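Local structure of poly A polymerase (Aquifex aeolicus, 4WBY) at residues G271-L276 / P297-E302; L282-G287 / T303-K308; R218-L223 / K248-R253. The protein adds the terminal adenosine to tRNAs that end in CC, using ATP and magnesium, to complete their 3' CCA end. All coordinates share one frame; numbering follows the deposited sequence.

Contact 1. Residues G271-L276 / P297-E302. With SO4 (sulfate ion), chain E.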
loop_
_atom_site.group_PDB
_atom_site.type_symbol
_atom_site.label_atom_id
_atom_site.label_comp_id
_atom_site.label_asym_id
_atom_site.label_seq_id
_atom_site.Cartn_x
_atom_site.Cartn_y
_atom_site.Cartn_z
ATOM N N GLY A 271 -8.613 0.226 -1.808
ATOM C CA GLY A 271 -8.138 -0.933 -1.070
ATOM C C GLY A 271 -8.987 -1.253 0.148
ATOM O O GLY A 271 -9.193 -2.427 0.480
ATOM N N TRP A 272 -9.496 -0.214 0.807
ATOM C CA TRP A 272 -10.335 -0.420 1.981
ATOM C C TRP A 272 -11.632 -1.151 1.641
ATOM O O TRP A 272 -12.174 -1.868 2.480
ATOM C CB TRP A 272 -10.665 0.916 2.651
ATOM C CG TRP A 272 -9.488 1.573 3.283
ATOM C CD1 TRP A 272 -8.785 2.632 2.796
ATOM C CD2 TRP A 272 -8.863 1.207 4.522
ATOM N NE1 TRP A 272 -7.769 2.959 3.658
ATOM C CE2 TRP A 272 -7.793 2.100 4.726
ATOM C CE3 TRP A 272 -9.113 0.219 5.481
ATOM C CZ2 TRP A 272 -6.962 2.030 5.847
ATOM C CZ3 TRP A 272 -8.290 0.151 6.598
ATOM C CH2 TRP A 272 -7.229 1.056 6.775
ATOM N N LEU A 273 -12.126 -0.982 0.417
ATOM C CA LEU A 273 -13.334 -1.691 -0.006
ATOM C C LEU A 273 -13.121 -3.201 -0.064
ATOM O O LEU A 273 -14.008 -3.969 0.295
ATOM C CB LEU A 273 -13.806 -1.198 -1.372
ATOM C CG LEU A 273 -14.208 0.269 -1.483
ATOM C CD1 LEU A 273 -14.728 0.561 -2.886
ATOM C CD2 LEU A 273 -15.252 0.608 -0.446
ATOM N N TYR A 274 -11.955 -3.626 -0.536
ATOM C CA TYR A 274 -11.621 -5.040 -0.519
ATOM C C TYR A 274 -11.612 -5.548 0.908
ATOM O O TYR A 274 -12.114 -6.631 1.191
ATOM C CB TYR A 274 -10.259 -5.299 -1.158
ATOM C CG TYR A 274 -10.213 -5.103 -2.653
ATOM C CD1 TYR A 274 -10.569 -6.130 -3.520
ATOM C CD2 TYR A 274 -9.797 -3.897 -3.198
ATOM C CE1 TYR A 274 -10.515 -5.955 -4.888
ATOM C CE2 TYR A 274 -9.740 -3.714 -4.562
ATOM C CZ TYR A 274 -10.098 -4.744 -5.402
ATOM O OH TYR A 274 -10.036 -4.558 -6.760
ATOM N N LEU A 275 -11.027 -4.758 1.804
ATOM C CA LEU A 275 -10.962 -5.136 3.207
ATOM C C LEU A 275 -12.364 -5.286 3.810
ATOM O O LEU A 275 -12.629 -6.233 4.547
ATOM C CB LEU A 275 -10.151 -4.111 3.993
ATOM C CG LEU A 275 -9.757 -4.572 5.389
ATOM C CD1 LEU A 275 -8.686 -5.652 5.301
ATOM C CD2 LEU A 275 -9.274 -3.382 6.198
ATOM N N LEU A 276 -13.249 -4.348 3.497
ATOM C CA LEU A 276 -14.625 -4.429 3.987
ATOM C C LEU A 276 -15.326 -5.697 3.518
ATOM O O LEU A 276 -16.033 -6.337 4.293
ATOM C CB LEU A 276 -15.443 -3.215 3.540
ATOM C CG LEU A 276 -15.021 -1.884 4.163
ATOM C CD1 LEU A 276 -15.933 -0.761 3.694
ATOM C CD2 LEU A 276 -15.029 -1.967 5.685
ATOM N N PRO A 297 -9.853 5.084 7.935
ATOM C CA PRO A 297 -10.516 6.387 7.797
ATOM C C PRO A 297 -11.967 6.350 8.257
ATOM O O PRO A 297 -12.613 5.292 8.225
ATOM C CB PRO A 297 -10.450 6.661 6.291
ATOM C CG PRO A 297 -9.254 5.898 5.821
ATOM C CD PRO A 297 -9.177 4.667 6.691
ATOM N N SER A 298 -12.469 7.507 8.672
ATOM C CA SER A 298 -13.857 7.653 9.067
ATOM C C SER A 298 -14.812 7.083 8.027
ATOM O O SER A 298 -15.747 6.366 8.377
ATOM C CB SER A 298 -14.178 9.121 9.313
ATOM O OG SER A 298 -15.578 9.315 9.339
ATOM N N TRP A 299 -14.586 7.378 6.749
ATOM C CA TRP A 299 -15.540 6.920 5.743
ATOM C C TRP A 299 -15.586 5.400 5.684
ATOM O O TRP A 299 -16.637 4.824 5.447
ATOM C CB TRP A 299 -15.238 7.511 4.355
ATOM C CG TRP A 299 -13.952 7.066 3.669
ATOM C CD1 TRP A 299 -12.763 7.749 3.643
ATOM C CD2 TRP A 299 -13.754 5.899 2.855
ATOM N NE1 TRP A 299 -11.840 7.069 2.885
ATOM C CE2 TRP A 299 -12.421 5.928 2.395
ATOM C CE3 TRP A 299 -14.568 4.822 2.488
ATOM C CZ2 TRP A 299 -11.887 4.922 1.583
ATOM C CZ3 TRP A 299 -14.034 3.826 1.675
ATOM C CH2 TRP A 299 -12.708 3.885 1.238
ATOM N N VAL A 300 -14.450 4.754 5.926
ATOM C CA VAL A 300 -14.397 3.296 5.932
ATOM C C VAL A 300 -15.169 2.730 7.121
ATOM O O VAL A 300 -15.953 1.782 6.984
ATOM C CB VAL A 300 -12.944 2.791 5.974
ATOM C CG1 VAL A 300 -12.906 1.269 6.051
ATOM C CG2 VAL A 300 -12.167 3.303 4.761
ATOM N N ARG A 301 -14.948 3.314 8.292
ATOM C CA ARG A 301 -15.606 2.842 9.497
ATOM C C ARG A 301 -17.110 3.086 9.428
ATOM O O ARG A 301 -17.897 2.234 9.854
ATOM C CB ARG A 301 -14.989 3.508 10.727
ATOM C CG ARG A 301 -13.527 3.099 10.906
ATOM C CD ARG A 301 -12.880 3.698 12.136
ATOM N NE ARG A 301 -12.540 5.100 11.949
ATOM C CZ ARG A 301 -13.157 6.093 12.579
ATOM N NH1 ARG A 301 -14.141 5.824 13.425
ATOM N NH2 ARG A 301 -12.802 7.349 12.351
ATOM N N GLU A 302 -17.511 4.218 8.851
ATOM C CA GLU A 302 -18.928 4.511 8.688
ATOM C C GLU A 302 -19.546 3.598 7.627
ATOM O O GLU A 302 -20.669 3.121 7.789
ATOM C CB GLU A 302 -19.139 5.981 8.323
ATOM C CG GLU A 302 -18.693 6.977 9.401
ATOM C CD GLU A 302 -19.578 7.000 10.640
ATOM O OE1 GLU A 302 -20.663 6.375 10.637
ATOM O OE2 GLU A 302 -19.187 7.666 11.623
HETATM S S SO4 E . -15.038 9.364 14.668
HETATM O O1 SO4 E . -14.891 8.002 15.173
HETATM O O2 SO4 E . -14.415 9.502 13.353
HETATM O O3 SO4 E . -16.458 9.713 14.594
HETATM O O4 SO4 E . -14.413 10.307 15.598
#

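Contact 2. Residues L282-G287 / T303-K308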
loop_
_atom_site.group_PDB
_atom_site.type_symbol
_atom_site.label_atom_id
_atom_site.label_comp_id
_atom_site.label_asym_id
_atom_site.label_seq_id
_atom_site.Cartn_x
_atom_site.Cartn_y
_atom_site.Cartn_z
ATOM N N LEU A 282 -17.586 -11.288 9.580
ATOM C CA LEU A 282 -17.311 -11.110 11.002
ATOM C C LEU A 282 -18.504 -10.478 11.707
ATOM O O LEU A 282 -19.257 -9.719 11.096
ATOM C CB LEU A 282 -16.092 -10.214 11.220
ATOM C CG LEU A 282 -14.694 -10.650 10.802
ATOM C CD1 LEU A 282 -13.713 -9.581 11.242
ATOM C CD2 LEU A 282 -14.334 -11.995 11.405
ATOM N N ASP A 283 -18.645 -10.770 12.996
ATOM C CA ASP A 283 -19.583 -10.048 13.851
ATOM C C ASP A 283 -19.207 -8.575 13.844
ATOM O O ASP A 283 -18.031 -8.231 13.714
ATOM C CB ASP A 283 -19.562 -10.590 15.278
ATOM C CG ASP A 283 -20.081 -12.011 15.371
ATOM O OD1 ASP A 283 -21.072 -12.330 14.679
ATOM O OD2 ASP A 283 -19.498 -12.810 16.132
ATOM N N TYR A 284 -20.201 -7.709 13.983
ATOM C CA TYR A 284 -19.980 -6.272 13.865
ATOM C C TYR A 284 -18.925 -5.746 14.839
ATOM O O TYR A 284 -18.061 -4.960 14.453
ATOM C CB TYR A 284 -21.299 -5.525 14.067
ATOM C CG TYR A 284 -21.134 -4.043 14.302
ATOM C CD1 TYR A 284 -20.659 -3.206 13.299
ATOM C CD2 TYR A 284 -21.455 -3.482 15.531
ATOM C CE1 TYR A 284 -20.513 -1.846 13.518
ATOM C CE2 TYR A 284 -21.308 -2.130 15.760
ATOM C CZ TYR A 284 -20.840 -1.316 14.754
ATOM O OH TYR A 284 -20.701 0.031 14.995
ATOM N N GLU A 285 -18.987 -6.183 16.094
ATOM C CA GLU A 285 -18.044 -5.718 17.110
ATOM C C GLU A 285 -16.594 -6.019 16.755
ATOM O O GLU A 285 -15.727 -5.162 16.916
ATOM C CB GLU A 285 -18.360 -6.337 18.470
ATOM C CG GLU A 285 -19.504 -5.677 19.203
ATOM C CD GLU A 285 -20.847 -6.014 18.597
ATOM O OE1 GLU A 285 -20.914 -6.984 17.809
ATOM O OE2 GLU A 285 -21.831 -5.311 18.909
ATOM N N ARG A 286 -16.319 -7.232 16.289
ATOM C CA ARG A 286 -14.941 -7.569 15.946
ATOM C C ARG A 286 -14.498 -6.850 14.672
ATOM O O ARG A 286 -13.348 -6.434 14.574
ATOM C CB ARG A 286 -14.742 -9.083 15.807
ATOM C CG ARG A 286 -15.783 -9.819 14.997
ATOM C CD ARG A 286 -15.522 -11.325 14.989
ATOM N NE ARG A 286 -16.678 -12.059 14.482
ATOM C CZ ARG A 286 -16.677 -13.344 14.152
ATOM N NH1 ARG A 286 -15.571 -14.063 14.270
ATOM N NH2 ARG A 286 -17.789 -13.911 13.700
ATOM N N GLY A 287 -15.405 -6.684 13.712
ATOM C CA GLY A 287 -15.087 -5.916 12.515
ATOM C C GLY A 287 -14.781 -4.464 12.844
ATOM O O GLY A 287 -13.819 -3.884 12.329
ATOM N N THR A 303 -18.818 3.338 6.544
ATOM C CA THR A 303 -19.345 2.434 5.525
ATOM C C THR A 303 -19.488 1.019 6.079
ATOM O O THR A 303 -20.460 0.331 5.763
ATOM C CB THR A 303 -18.467 2.445 4.260
ATOM O OG1 THR A 303 -18.686 3.686 3.580
ATOM C CG2 THR A 303 -18.836 1.306 3.309
ATOM N N TYR A 304 -18.551 0.580 6.918
ATOM C CA TYR A 304 -18.701 -0.731 7.547
ATOM C C TYR A 304 -19.941 -0.817 8.446
ATOM O O TYR A 304 -20.700 -1.786 8.367
ATOM C CB TYR A 304 -17.450 -1.094 8.350
ATOM C CG TYR A 304 -17.573 -2.440 9.026
ATOM C CD1 TYR A 304 -17.495 -3.620 8.294
ATOM C CD2 TYR A 304 -17.802 -2.529 10.391
ATOM C CE1 TYR A 304 -17.637 -4.855 8.915
ATOM C CE2 TYR A 304 -17.943 -3.746 11.015
ATOM C CZ TYR A 304 -17.855 -4.904 10.279
ATOM O OH TYR A 304 -18.010 -6.111 10.926
ATOM N N LYS A 305 -20.161 0.192 9.284
ATOM C CA LYS A 305 -21.336 0.200 10.148
ATOM C C LYS A 305 -22.595 0.168 9.291
ATOM O O LYS A 305 -23.553 -0.563 9.589
ATOM C CB LYS A 305 -21.324 1.429 11.062
ATOM C CG LYS A 305 -22.487 1.495 12.065
ATOM C CD LYS A 305 -22.349 2.738 12.927
ATOM C CE LYS A 305 -23.369 2.782 14.043
ATOM N NZ LYS A 305 -23.168 4.001 14.875
ATOM N N PHE A 306 -22.583 0.937 8.207
ATOM C CA PHE A 306 -23.709 0.994 7.285
ATOM C C PHE A 306 -23.943 -0.363 6.625
ATOM O O PHE A 306 -25.082 -0.824 6.516
ATOM C CB PHE A 306 -23.479 2.074 6.220
ATOM C CG PHE A 306 -24.711 2.406 5.425
ATOM C CD1 PHE A 306 -25.054 1.673 4.297
ATOM C CD2 PHE A 306 -25.540 3.441 5.824
ATOM C CE1 PHE A 306 -26.207 1.972 3.578
ATOM C CE2 PHE A 306 -26.688 3.761 5.104
ATOM C CZ PHE A 306 -27.026 3.023 3.978
ATOM N N MET A 307 -22.858 -0.990 6.190
ATOM C CA MET A 307 -22.892 -2.314 5.586
ATOM C C MET A 307 -23.588 -3.296 6.527
ATOM O O MET A 307 -24.433 -4.087 6.098
ATOM C CB MET A 307 -21.457 -2.788 5.242
ATOM C CG MET A 307 -21.405 -4.005 4.325
ATOM S SD MET A 307 -19.745 -4.525 3.856
ATOM C CE MET A 307 -19.164 -5.222 5.399
ATOM N N LYS A 308 -23.253 -3.240 7.812
ATOM C CA LYS A 308 -23.787 -4.225 8.752
ATOM C C LYS A 308 -25.241 -3.942 9.150
ATOM O O LYS A 308 -26.060 -4.864 9.186
ATOM C CB LYS A 308 -22.908 -4.309 10.002
ATOM C CG LYS A 308 -21.461 -4.696 9.719
ATOM C CD LYS A 308 -21.346 -6.003 8.963
ATOM C CE LYS A 308 -21.682 -7.177 9.863
ATOM N NZ LYS A 308 -21.396 -8.474 9.200
HETATM O O HOH W 1 -18.604 -8.060 9.370
#

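Contact 3. Residues R218-L223 / K248-R253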
loop_
_atom_site.group_PDB
_atom_site.type_symbol
_atom_site.label_atom_id
_atom_site.label_comp_id
_atom_site.label_asym_id
_atom_site.label_seq_id
_atom_site.Cartn_x
_atom_site.Cartn_y
_atom_site.Cartn_z
ATOM N N ARG A 218 -2.045 -4.009 -6.956
ATOM C CA ARG A 218 -2.305 -5.439 -7.064
ATOM C C ARG A 218 -2.743 -6.054 -5.727
ATOM O O ARG A 218 -2.416 -7.199 -5.426
ATOM C CB ARG A 218 -1.052 -6.160 -7.585
ATOM C CG ARG A 218 -0.588 -5.710 -8.960
ATOM C CD ARG A 218 -1.335 -6.406 -10.086
ATOM N NE ARG A 218 -2.727 -5.979 -10.191
ATOM C CZ ARG A 218 -3.123 -4.841 -10.751
ATOM N NH1 ARG A 218 -2.229 -3.999 -11.251
ATOM N NH2 ARG A 218 -4.413 -4.539 -10.801
ATOM N N PHE A 219 -3.484 -5.299 -4.922
ATOM C CA PHE A 219 -3.971 -5.824 -3.646
ATOM C C PHE A 219 -4.757 -7.136 -3.812
ATOM O O PHE A 219 -4.613 -8.033 -2.995
ATOM C CB PHE A 219 -4.824 -4.763 -2.932
ATOM C CG PHE A 219 -5.230 -5.124 -1.518
ATOM C CD1 PHE A 219 -4.359 -5.789 -0.660
ATOM C CD2 PHE A 219 -6.470 -4.733 -1.032
ATOM C CE1 PHE A 219 -4.742 -6.092 0.652
ATOM C CE2 PHE A 219 -6.864 -5.030 0.277
ATOM C CZ PHE A 219 -6.001 -5.708 1.123
ATOM N N LEU A 220 -5.583 -7.255 -4.850
ATOM C CA LEU A 220 -6.339 -8.495 -5.037
ATOM C C LEU A 220 -5.400 -9.693 -5.236
ATOM O O LEU A 220 -5.622 -10.756 -4.660
ATOM C CB LEU A 220 -7.318 -8.385 -6.215
ATOM C CG LEU A 220 -8.195 -9.629 -6.426
ATOM C CD1 LEU A 220 -8.865 -10.077 -5.120
ATOM C CD2 LEU A 220 -9.242 -9.381 -7.503
ATOM N N GLU A 221 -4.341 -9.514 -6.023
ATOM C CA GLU A 221 -3.372 -10.591 -6.203
ATOM C C GLU A 221 -2.681 -10.926 -4.885
ATOM O O GLU A 221 -2.388 -12.095 -4.597
ATOM C CB GLU A 221 -2.328 -10.216 -7.255
ATOM C CG GLU A 221 -2.828 -10.311 -8.694
ATOM C CD GLU A 221 -3.580 -9.086 -9.187
ATOM O OE1 GLU A 221 -3.793 -8.135 -8.404
ATOM O OE2 GLU A 221 -3.965 -9.089 -10.381
ATOM N N ILE A 222 -2.410 -9.901 -4.087
ATOM C CA ILE A 222 -1.792 -10.121 -2.789
ATOM C C ILE A 222 -2.757 -10.888 -1.877
ATOM O O ILE A 222 -2.344 -11.812 -1.170
ATOM C CB ILE A 222 -1.361 -8.792 -2.149
ATOM C CG1 ILE A 222 -0.267 -8.130 -3.004
ATOM C CG2 ILE A 222 -0.862 -8.998 -0.722
ATOM C CD1 ILE A 222 0.006 -6.670 -2.646
ATOM N N LEU A 223 -4.038 -10.523 -1.904
ATOM C CA LEU A 223 -5.044 -11.251 -1.135
ATOM C C LEU A 223 -5.136 -12.718 -1.558
ATOM O O LEU A 223 -5.346 -13.588 -0.717
ATOM C CB LEU A 223 -6.424 -10.593 -1.259
ATOM C CG LEU A 223 -6.546 -9.259 -0.514
ATOM C CD1 LEU A 223 -7.897 -8.601 -0.795
ATOM C CD2 LEU A 223 -6.322 -9.433 0.984
ATOM N N LYS A 248 -16.919 -12.065 -4.736
ATOM C CA LYS A 248 -17.257 -10.659 -4.516
ATOM C C LYS A 248 -16.043 -9.747 -4.729
ATOM O O LYS A 248 -16.181 -8.635 -5.245
ATOM C CB LYS A 248 -17.820 -10.449 -3.111
ATOM C CG LYS A 248 -19.229 -10.977 -2.919
ATOM C CD LYS A 248 -19.771 -10.575 -1.564
ATOM C CE LYS A 248 -19.851 -9.070 -1.449
ATOM N NZ LYS A 248 -20.727 -8.507 -2.515
ATOM N N LEU A 249 -14.859 -10.207 -4.334
ATOM C CA LEU A 249 -13.639 -9.414 -4.522
ATOM C C LEU A 249 -13.339 -9.203 -6.009
ATOM O O LEU A 249 -12.936 -8.110 -6.416
ATOM C CB LEU A 249 -12.442 -10.076 -3.831
ATOM C CG LEU A 249 -12.503 -10.192 -2.309
ATOM C CD1 LEU A 249 -11.314 -10.991 -1.790
ATOM C CD2 LEU A 249 -12.519 -8.815 -1.676
ATOM N N TYR A 250 -13.541 -10.240 -6.821
ATOM C CA TYR A 250 -13.335 -10.096 -8.258
ATOM C C TYR A 250 -14.400 -9.199 -8.886
ATOM O O TYR A 250 -14.099 -8.410 -9.785
ATOM C CB TYR A 250 -13.304 -11.471 -8.941
ATOM C CG TYR A 250 -11.947 -12.129 -8.798
ATOM C CD1 TYR A 250 -11.639 -12.881 -7.677
ATOM C CD2 TYR A 250 -10.962 -11.956 -9.762
ATOM C CE1 TYR A 250 -10.397 -13.461 -7.524
ATOM C CE2 TYR A 250 -9.714 -12.534 -9.620
ATOM C CZ TYR A 250 -9.440 -13.284 -8.498
ATOM O OH TYR A 250 -8.206 -13.869 -8.342
ATOM N N ALA A 251 -15.636 -9.300 -8.402
ATOM C CA ALA A 251 -16.697 -8.414 -8.865
ATOM C C ALA A 251 -16.363 -6.971 -8.501
ATOM O O ALA A 251 -16.590 -6.040 -9.284
ATOM C CB ALA A 251 -18.043 -8.818 -8.267
ATOM N N LEU A 252 -15.810 -6.796 -7.305
ATOM C CA LEU A 252 -15.448 -5.471 -6.834
ATOM C C LEU A 252 -14.351 -4.864 -7.704
ATOM O O LEU A 252 -14.406 -3.682 -8.021
ATOM C CB LEU A 252 -15.010 -5.519 -5.370
ATOM C CG LEU A 252 -14.538 -4.186 -4.774
ATOM C CD1 LEU A 252 -15.665 -3.168 -4.695
ATOM C CD2 LEU A 252 -13.886 -4.379 -3.397
ATOM N N ARG A 253 -13.362 -5.662 -8.100
ATOM C CA ARG A 253 -12.295 -5.128 -8.940
ATOM C C ARG A 253 -12.848 -4.543 -10.246
ATOM O O ARG A 253 -12.404 -3.491 -10.697
ATOM C CB ARG A 253 -11.239 -6.192 -9.241
ATOM C CG ARG A 253 -10.125 -5.676 -10.149
ATOM C CD ARG A 253 -8.923 -6.594 -10.160
ATOM N NE ARG A 253 -9.228 -7.831 -10.863
ATOM C CZ ARG A 253 -8.357 -8.812 -11.061
ATOM N NH1 ARG A 253 -7.115 -8.701 -10.605
ATOM N NH2 ARG A 253 -8.729 -9.902 -11.718
HETATM O O HOH W 2 -5.736 -6.559 -9.236
#

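Contact 1. Residues G271-L276 / P297-E302
W272 and V300 face each other where helix 271-278 packs against helix 298-309 in the all-helical part of this tRNA nucleotidyltransferase. Their short segments run nearly parallel, with axes 10.7 Å apart and crossing at -25°, and no hydrogen bond joins them: the contact is aromatic and aliphatic throughout.

The CH-pi contacts come first. P297, at the N-cap position of its helix, sets CD over the six-membered ring of W272, 3.5 Å from CE2. On the same indole face V300 CG2 lies over the five-membered ring, 3.5 Å from W272 CG. With its CG anti to the carbonyl carbon (chi1 -68°), W272 turns this face to the other helix and receives both groups at once. The same V300 methyl also sits over the centre of one face of the W299 indole, wedged where the two tryptophans converge.

The two indoles stand nearly perpendicular in an oblique pairing that is neither a stack nor a T-shape, and W299 CH2 approaches W272 CB to 3.9 Å. Replacing W272 by an alanine would probably leave P297 CD and V300 CG2 without the flat surface they rest on and open a gap between the helices.

Leucines extend the apolar surface: L276 CD2 touches V300 CG1, and L273 CD2 meets W299 at the ring edge. W299 also stacks on H335.

On the other side of helix 298-309, R301 grips a sulfate, probably from the crystallisation liquor, through its guanidinium edge: NH1 bonds O1 of the ion and NH2 bonds O2, each at 2.9 Å.

Contact 2. Residues L282-G287 / T303-K308
Y284 and Y304 both hold CG anti to the backbone N (chi1 166° and 179°), which carries each ring into the space between helix 284-293 and helix 298-309, successive helices in the all-helical part of the chain. K308 instead bends at chi2 and chi3, and this curl brings its ammonium back to the loop ahead of the first helix.

The tyrosine rings lie almost in parallel planes but meet rim to rim, neither over the face of the other, with Y284 CD1 3.6 Å from Y304 CE2. Alkyl chains close in on Y284: K308 CG approaches CD1, while the extended K305 chain runs by the phenol oxygen. Y284 also packs edge-to-face with F309.

The Y304 hydroxyl reaches the backbone of the other helix, its OH only 3.3 Å from G287 CA. G287 has no side chain, and the hydroxyl lies against its bare alpha carbon.

Polar groups gather at L282. K308 NZ donates to L282 O at 3.1 Å, nearly along the C=O axis, and also bonds S280 O, so one lysine fastens two carbonyls of the loop between helices 271-278 and 284-293. A water completes the cluster. It donates to L282 O (2.5 Å) and accepts from both Y304 OH (2.6 Å) and K308 NZ (2.8 Å).

Contact 3. Residues R218-L223 / K248-R253
L220 fills the middle of the contact between helix 219-228 and helix 243-262, an antiparallel pair in the all-helical part of the enzyme, with 169° between the directions of the short segments. Its two methyls divide the work: CD1 rests 3.8 Å from L249 CB, whereas CD2 sits over the centre of the Y250 ring in a CH-pi contact, 3.8 Å from the ring centroid. That same CD2 also lies over one face of the R253 guanidinium, 3.7 Å from NE, so a single methyl meets two flat groups that lie at roughly a right angle about it. Deeper in, L223 CD1 makes a looser approach to L249 CD1.

Outward, the bend of R253 at chi3 (71°) carries its guanidinium across to E221. The bridge is long and poorly aligned, a weak bond of 3.2 Å from R253 NH1 to E221 OE2. R218 holds the carboxylate from its own segment: R218 NE donates to E221 OE1 at 3.0 Å, from above the carboxylate plane. A water joins all three residues of this salt-bridge network, donating to E221 OE1 and accepting from R218 NH2 and R253 NH1. The shared glutamate and the water would be expected to ease the closeness of two like charges.

Y250 OH bonds E224 of helix 219-228. Helix 271-278 packs nearby, L278 against L223, I277 against L249 and Y274 against R253, while helix 203-214 receives F219 through A213 and L214.

Overall arrangement
Contacts 1 and 2 both use helix 298-309, its beginning against helix 271-278 and its later turns against helix 284-293, and they touch where L276 packs on T303 and Y304. Contact 3 lies earlier in the chain and meets contact 1 through Y274, which packs on L249, L252 and R253; contacts 2 and 3 do not touch. Contact 1 is the buried one and wholly apolar across its interface. The others are only partly buried and add polar chemistry: in contact 2 a lysine and a water bind backbone carbonyl oxygen, in contact 3 a charged network edges a leucine core, nearer the ATP-binding residues R176 and L168.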